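Local structure of peptidoglycan-recognition protein SA (Drosophila melanogaster, 1SXR) at residues A[12-17]-A[84-89]; A[18-23]-A[57-62]. The protein binds peptidoglycan of Gram-positive bacteria as a secreted pattern recognition receptor and activates the Toll pathway of innate immunity. All coordinates share one frame; numbering follows the deposited sequence.

Interaction 1: residues A[12-17]-A[84-89]; sequences PTIKLK and GIVYEG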
loop_
_atom_site.group_PDB
_atom_site.type_symbol
_atom_site.label_atom_id
_atom_site.label_comp_id
_atom_site.label_asym_id
_atom_site.label_seq_id
_atom_site.Cartn_x
_atom_site.Cartn_y
_atom_site.Cartn_z
ATOM N N PRO A 12 8.683 -10.375 -6.280
ATOM C CA PRO A 12 7.670 -10.217 -7.326
ATOM C C PRO A 12 8.133 -9.196 -8.364
ATOM O O PRO A 12 8.936 -8.324 -8.050
ATOM C CB PRO A 12 6.440 -9.710 -6.562
ATOM C CG PRO A 12 6.961 -9.085 -5.312
ATOM C CD PRO A 12 8.269 -9.762 -5.001
ATOM N N THR A 13 7.653 -9.300 -9.597
ATOM C CA THR A 13 8.024 -8.321 -10.601
ATOM C C THR A 13 7.038 -7.151 -10.513
ATOM O O THR A 13 5.843 -7.333 -10.683
ATOM C CB THR A 13 8.028 -8.964 -12.008
ATOM O OG1 THR A 13 8.162 -7.948 -13.014
ATOM C CG2 THR A 13 6.686 -9.625 -12.311
ATOM N N ILE A 14 7.539 -5.959 -10.221
ATOM C CA ILE A 14 6.641 -4.828 -9.972
ATOM C C ILE A 14 6.285 -4.127 -11.269
ATOM O O ILE A 14 7.145 -3.874 -12.116
ATOM C CB ILE A 14 7.291 -3.857 -8.992
ATOM C CG1 ILE A 14 7.469 -4.543 -7.635
ATOM C CG2 ILE A 14 6.432 -2.610 -8.856
ATOM C CD1 ILE A 14 8.235 -3.705 -6.632
ATOM N N LYS A 15 5.000 -3.837 -11.448
ATOM C CA LYS A 15 4.567 -3.131 -12.639
ATOM C C LYS A 15 4.746 -1.643 -12.379
ATOM O O LYS A 15 3.970 -1.020 -11.638
ATOM C CB LYS A 15 3.115 -3.467 -12.971
ATOM C CG LYS A 15 2.930 -4.655 -13.924
ATOM C CD LYS A 15 3.812 -5.812 -13.531
ATOM C CE LYS A 15 3.498 -7.066 -14.321
ATOM N NZ LYS A 15 3.971 -8.266 -13.545
ATOM N N LEU A 16 5.793 -1.083 -12.974
ATOM C CA LEU A 16 6.136 0.313 -12.747
ATOM C C LEU A 16 5.134 1.274 -13.367
ATOM O O LEU A 16 4.331 0.905 -14.210
ATOM C CB LEU A 16 7.533 0.609 -13.286
ATOM C CG LEU A 16 8.616 -0.313 -12.725
ATOM C CD1 LEU A 16 9.956 -0.020 -13.424
ATOM C CD2 LEU A 16 8.737 -0.175 -11.217
ATOM N N LYS A 17 5.184 2.522 -12.914
ATOM C CA LYS A 17 4.224 3.557 -13.304
ATOM C C LYS A 17 4.007 3.588 -14.830
ATOM O O LYS A 17 2.876 3.543 -15.307
ATOM C CB LYS A 17 4.732 4.909 -12.754
ATOM C CG LYS A 17 3.811 6.095 -12.869
ATOM C CD LYS A 17 2.735 6.131 -11.816
ATOM C CE LYS A 17 3.267 6.496 -10.437
ATOM N NZ LYS A 17 4.051 7.793 -10.411
ATOM N N GLY A 84 -2.748 -10.881 -8.381
ATOM C CA GLY A 84 -1.492 -10.912 -7.651
ATOM C C GLY A 84 -0.415 -10.018 -8.232
ATOM O O GLY A 84 0.741 -10.089 -7.790
ATOM N N ILE A 85 -0.773 -9.173 -9.198
ATOM C CA ILE A 85 0.173 -8.191 -9.722
ATOM C C ILE A 85 0.376 -7.082 -8.702
ATOM O O ILE A 85 -0.586 -6.578 -8.095
ATOM C CB ILE A 85 -0.313 -7.594 -11.029
ATOM C CG1 ILE A 85 -0.356 -8.666 -12.112
ATOM C CG2 ILE A 85 0.573 -6.403 -11.466
ATOM C CD1 ILE A 85 -0.914 -8.145 -13.395
ATOM N N VAL A 86 1.636 -6.708 -8.526
ATOM C CA VAL A 86 1.989 -5.590 -7.669
ATOM C C VAL A 86 2.210 -4.379 -8.548
ATOM O O VAL A 86 3.051 -4.412 -9.444
ATOM C CB VAL A 86 3.269 -5.889 -6.869
ATOM C CG1 VAL A 86 3.703 -4.655 -6.071
ATOM C CG2 VAL A 86 3.047 -7.097 -5.927
ATOM N N TYR A 87 1.437 -3.312 -8.309
ATOM C CA TYR A 87 1.550 -2.091 -9.111
ATOM C C TYR A 87 2.310 -1.036 -8.298
ATOM O O TYR A 87 2.028 -0.837 -7.111
ATOM C CB TYR A 87 0.154 -1.546 -9.452
ATOM C CG TYR A 87 -0.666 -2.530 -10.239
ATOM C CD1 TYR A 87 -0.567 -2.574 -11.637
ATOM C CD2 TYR A 87 -1.508 -3.434 -9.591
ATOM C CE1 TYR A 87 -1.324 -3.492 -12.386
ATOM C CE2 TYR A 87 -2.272 -4.347 -10.331
ATOM C CZ TYR A 87 -2.164 -4.369 -11.708
ATOM O OH TYR A 87 -2.916 -5.285 -12.407
ATOM N N GLU A 88 3.306 -0.406 -8.918
ATOM C CA GLU A 88 3.964 0.727 -8.276
ATOM C C GLU A 88 3.009 1.910 -8.154
ATOM O O GLU A 88 2.440 2.363 -9.156
ATOM C CB GLU A 88 5.176 1.153 -9.109
ATOM C CG GLU A 88 5.949 2.325 -8.489
ATOM C CD GLU A 88 7.147 2.777 -9.330
ATOM O OE1 GLU A 88 7.020 2.934 -10.572
ATOM O OE2 GLU A 88 8.224 2.985 -8.724
ATOM N N GLY A 89 2.827 2.408 -6.930
ATOM C CA GLY A 89 2.132 3.676 -6.726
ATOM C C GLY A 89 3.191 4.740 -6.562
ATOM O O GLY A 89 3.931 5.088 -7.504
HETATM O O HOH W 1 6.402 6.060 -8.834
#

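Interaction 2: residues A[18-23]-A[57-62]; sequences RQWGGK and ILQNMQ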
loop_
_atom_site.group_PDB
_atom_site.type_symbol
_atom_site.label_atom_id
_atom_site.label_comp_id
_atom_site.label_asym_id
_atom_site.label_seq_id
_atom_site.Cartn_x
_atom_site.Cartn_y
_atom_site.Cartn_z
ATOM N N ARG A 18 5.094 3.621 -15.602
ATOM C CA ARG A 18 5.028 3.576 -17.078
ATOM C C ARG A 18 4.243 2.384 -17.629
ATOM O O ARG A 18 3.517 2.504 -18.631
ATOM C CB ARG A 18 6.457 3.533 -17.639
ATOM C CG ARG A 18 6.622 2.793 -18.974
ATOM C CD ARG A 18 8.075 2.619 -19.440
ATOM N NE ARG A 18 8.807 3.876 -19.315
ATOM C CZ ARG A 18 10.133 4.004 -19.359
ATOM N NH1 ARG A 18 10.913 2.943 -19.539
ATOM N NH2 ARG A 18 10.679 5.202 -19.218
ATOM N N GLN A 19 4.393 1.238 -16.989
ATOM C CA GLN A 19 3.782 0.022 -17.477
ATOM C C GLN A 19 2.278 0.024 -17.306
ATOM O O GLN A 19 1.589 -0.687 -18.017
ATOM C CB GLN A 19 4.382 -1.193 -16.783
ATOM C CG GLN A 19 5.862 -1.393 -17.068
ATOM C CD GLN A 19 6.384 -2.612 -16.362
ATOM O OE1 GLN A 19 6.907 -2.517 -15.255
ATOM N NE2 GLN A 19 6.232 -3.779 -16.998
ATOM N N TRP A 20 1.773 0.805 -16.350
ATOM C CA TRP A 20 0.311 0.974 -16.244
ATOM C C TRP A 20 -0.210 2.298 -16.752
ATOM O O TRP A 20 -1.407 2.601 -16.640
ATOM C CB TRP A 20 -0.253 0.631 -14.854
ATOM C CG TRP A 20 0.289 1.353 -13.635
ATOM C CD1 TRP A 20 1.248 0.903 -12.774
ATOM C CD2 TRP A 20 -0.201 2.590 -13.059
ATOM N NE1 TRP A 20 1.426 1.796 -11.737
ATOM C CE2 TRP A 20 0.545 2.830 -11.881
ATOM C CE3 TRP A 20 -1.179 3.531 -13.434
ATOM C CZ2 TRP A 20 0.346 3.975 -11.071
ATOM C CZ3 TRP A 20 -1.369 4.677 -12.622
ATOM C CH2 TRP A 20 -0.608 4.881 -11.468
ATOM N N GLY A 21 0.668 3.097 -17.344
ATOM C CA GLY A 21 0.215 4.348 -17.956
ATOM C C GLY A 21 0.084 5.498 -16.972
ATOM O O GLY A 21 -0.623 6.485 -17.223
ATOM N N GLY A 22 0.744 5.358 -15.840
ATOM C CA GLY A 22 0.653 6.374 -14.784
ATOM C C GLY A 22 1.517 7.583 -15.090
ATOM O O GLY A 22 2.480 7.503 -15.884
ATOM N N LYS A 23 1.172 8.700 -14.461
ATOM C CA LYS A 23 1.866 9.979 -14.645
ATOM C C LYS A 23 2.938 10.161 -13.575
ATOM O O LYS A 23 2.905 9.513 -12.532
ATOM C CB LYS A 23 0.874 11.148 -14.533
ATOM C CG LYS A 23 -0.152 11.129 -15.655
ATOM C CD LYS A 23 -1.068 12.333 -15.674
ATOM C CE LYS A 23 -1.732 12.435 -17.047
ATOM N NZ LYS A 23 -3.090 13.064 -17.026
ATOM N N ILE A 57 -8.136 1.915 -14.142
ATOM C CA ILE A 57 -8.556 2.167 -12.778
ATOM C C ILE A 57 -7.473 2.915 -12.018
ATOM O O ILE A 57 -7.766 3.889 -11.302
ATOM C CB ILE A 57 -8.971 0.860 -12.123
ATOM C CG1 ILE A 57 -10.349 0.472 -12.688
ATOM C CG2 ILE A 57 -9.012 0.990 -10.614
ATOM C CD1 ILE A 57 -10.680 -0.968 -12.599
ATOM N N LEU A 58 -6.215 2.498 -12.193
ATOM C CA LEU A 58 -5.134 3.141 -11.479
ATOM C C LEU A 58 -4.896 4.555 -12.034
ATOM O O LEU A 58 -4.573 5.481 -11.288
ATOM C CB LEU A 58 -3.852 2.299 -11.604
ATOM C CG LEU A 58 -3.944 0.966 -10.859
ATOM C CD1 LEU A 58 -2.788 0.046 -11.341
ATOM C CD2 LEU A 58 -3.917 1.171 -9.324
ATOM N N GLN A 59 -5.021 4.704 -13.348
ATOM C CA GLN A 59 -4.879 6.053 -13.935
ATOM C C GLN A 59 -5.872 7.049 -13.342
ATOM O O GLN A 59 -5.516 8.200 -13.015
ATOM C CB GLN A 59 -5.016 6.009 -15.464
ATOM C CG GLN A 59 -3.847 5.268 -16.134
ATOM C CD GLN A 59 -4.186 4.906 -17.551
ATOM O OE1 GLN A 59 -5.065 5.519 -18.161
ATOM N NE2 GLN A 59 -3.500 3.923 -18.092
ATOM N N ASN A 60 -7.116 6.619 -13.212
ATOM C CA ASN A 60 -8.133 7.524 -12.662
ATOM C C ASN A 60 -8.027 7.670 -11.146
ATOM O O ASN A 60 -8.304 8.754 -10.590
ATOM C CB ASN A 60 -9.503 7.072 -13.130
ATOM C CG ASN A 60 -9.692 7.329 -14.605
ATOM O OD1 ASN A 60 -9.423 8.436 -15.083
ATOM N ND2 ASN A 60 -10.111 6.314 -15.333
ATOM N N MET A 61 -7.586 6.609 -10.463
ATOM C CA MET A 61 -7.317 6.779 -9.035
ATOM C C MET A 61 -6.201 7.813 -8.823
ATOM O O MET A 61 -6.273 8.671 -7.941
ATOM C CB MET A 61 -6.938 5.434 -8.389
ATOM C CG MET A 61 -6.847 5.548 -6.894
ATOM S SD MET A 61 -6.381 3.995 -6.109
ATOM C CE MET A 61 -7.277 2.797 -7.061
ATOM N N GLN A 62 -5.122 7.695 -9.587
ATOM C CA GLN A 62 -4.071 8.699 -9.553
ATOM C C GLN A 62 -4.570 10.132 -9.833
ATOM O O GLN A 62 -4.188 11.070 -9.129
ATOM C CB GLN A 62 -2.931 8.315 -10.511
ATOM C CG GLN A 62 -1.758 9.276 -10.377
ATOM C CD GLN A 62 -0.695 9.008 -11.401
ATOM O OE1 GLN A 62 -0.996 8.821 -12.585
ATOM N NE2 GLN A 62 0.547 8.996 -10.955
#

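Interaction 1: residues A[12-17]-A[84-89]
Lys15 pairs in parallel with Tyr87, their CA atoms 4.8 Å apart, and this bridge adds the short strand 14-15 to strand 86-88 at an outer edge of the mixed beta-sheet of the amidase-like PGRP fold. Two nearly straight bonds of the Lys15 backbone flank Tyr87: Lys15 N to Val86 O and Glu88 N to Lys15 O, each 2.9 Å. On one face of the sheet, CG1 of Ile14 meets CG1 of Val86 at 4.1 Å; Leu131 of helix 122-137 and Phe78 of strand 78-80 touch both side chains. On the other face the Lys15 chain, bent at chi2 (45°), runs at about a right angle across Ile85, laying CG and CD against Ile85 CG2. That same methyl sits over a face of the Tyr87 ring near its rim, while Lys15 CB approaches the ring obliquely at CD1. The Glu88 chain is extended, its CG anti to the backbone N (chi1 -179°), and crosses Leu16 obliquely, with Leu16 CD2 against the carboxylate at OE1. Lys17 NZ forms a salt bridge with Asp73; a water accepts a weak bond from it and donates to Gly89 O. Beyond strand 14-15, Lys17 N donates to Glu88 OE1 at 3.0 Å, on the anti lone pair of that oxygen.

Interaction 2: residues A[18-23]-A[57-62]
A chi1 of 57° sets Trp20 CG between its own backbone N and carbonyl carbon, turning the indole toward helix 50-67, while Gln62, with CG anti to the backbone N (chi1 -174°) and an extended chain, reaches Lys23. The six-membered ring of Trp20 receives Leu58 CB over one face in a CH-pi contact, 3.8 Å from the centroid, and Gly22 CA lies over the opposite face, so the chain that follows the tryptophan folds back over its ring. Leu58 CD1 also reaches the ring fusion, at 4.0 Å from Trp20 CD2. Leu51 and Ala55 from the preceding turns of the same helix touch the indole as well.

Polar bonds run beside these ring contacts. Gln59 NE2 points almost straight at Trp20 O (2.9 Å), which lies in the plane of the Gln59 amide. The Gln62 amide grips the Lys23 backbone twice: OE1 takes Lys23 N on a lone pair in the carbonyl plane at 2.9 Å, and NE2 donates to Lys23 O along a more bent path, 149° at the hydrogen. NE2 also bonds Asp73 OD1, which should help fix the amide's rotation. Gly21, at positive phi, ends helix 17-20 in a Schellman motif, and Gln59 and Gln62 bind the backbone on either side of it in sequence. The N-terminal segment thus packs on helix 50-67 of the amidase-like PGRP fold, beside residues 61-64, which probably contribute to peptidoglycan binding and include Gln62.

Interactions 1 and 2 follow one another along the N-terminal segment: residues 12-17 extend the sheet's edge, and residues 18-23 continue onto helix 50-67. Both are partly buried, with interaction 1 nearer the centre of the chain. Main-chain pairing dominates the strand contact, whereas glutamine amides reading backbone groups and an aromatic face carry the helix contact. They meet directly: Trp20 NE1 probably bonds Glu88 O at 2.8 Å, and Tyr87 CD1 packs on Leu58 CD1 at 3.4 Å, so the inner face of the helix touches the strand. Asp73 joins their polar ends, binding Lys17 from interaction 1 and Gln62 from interaction 2.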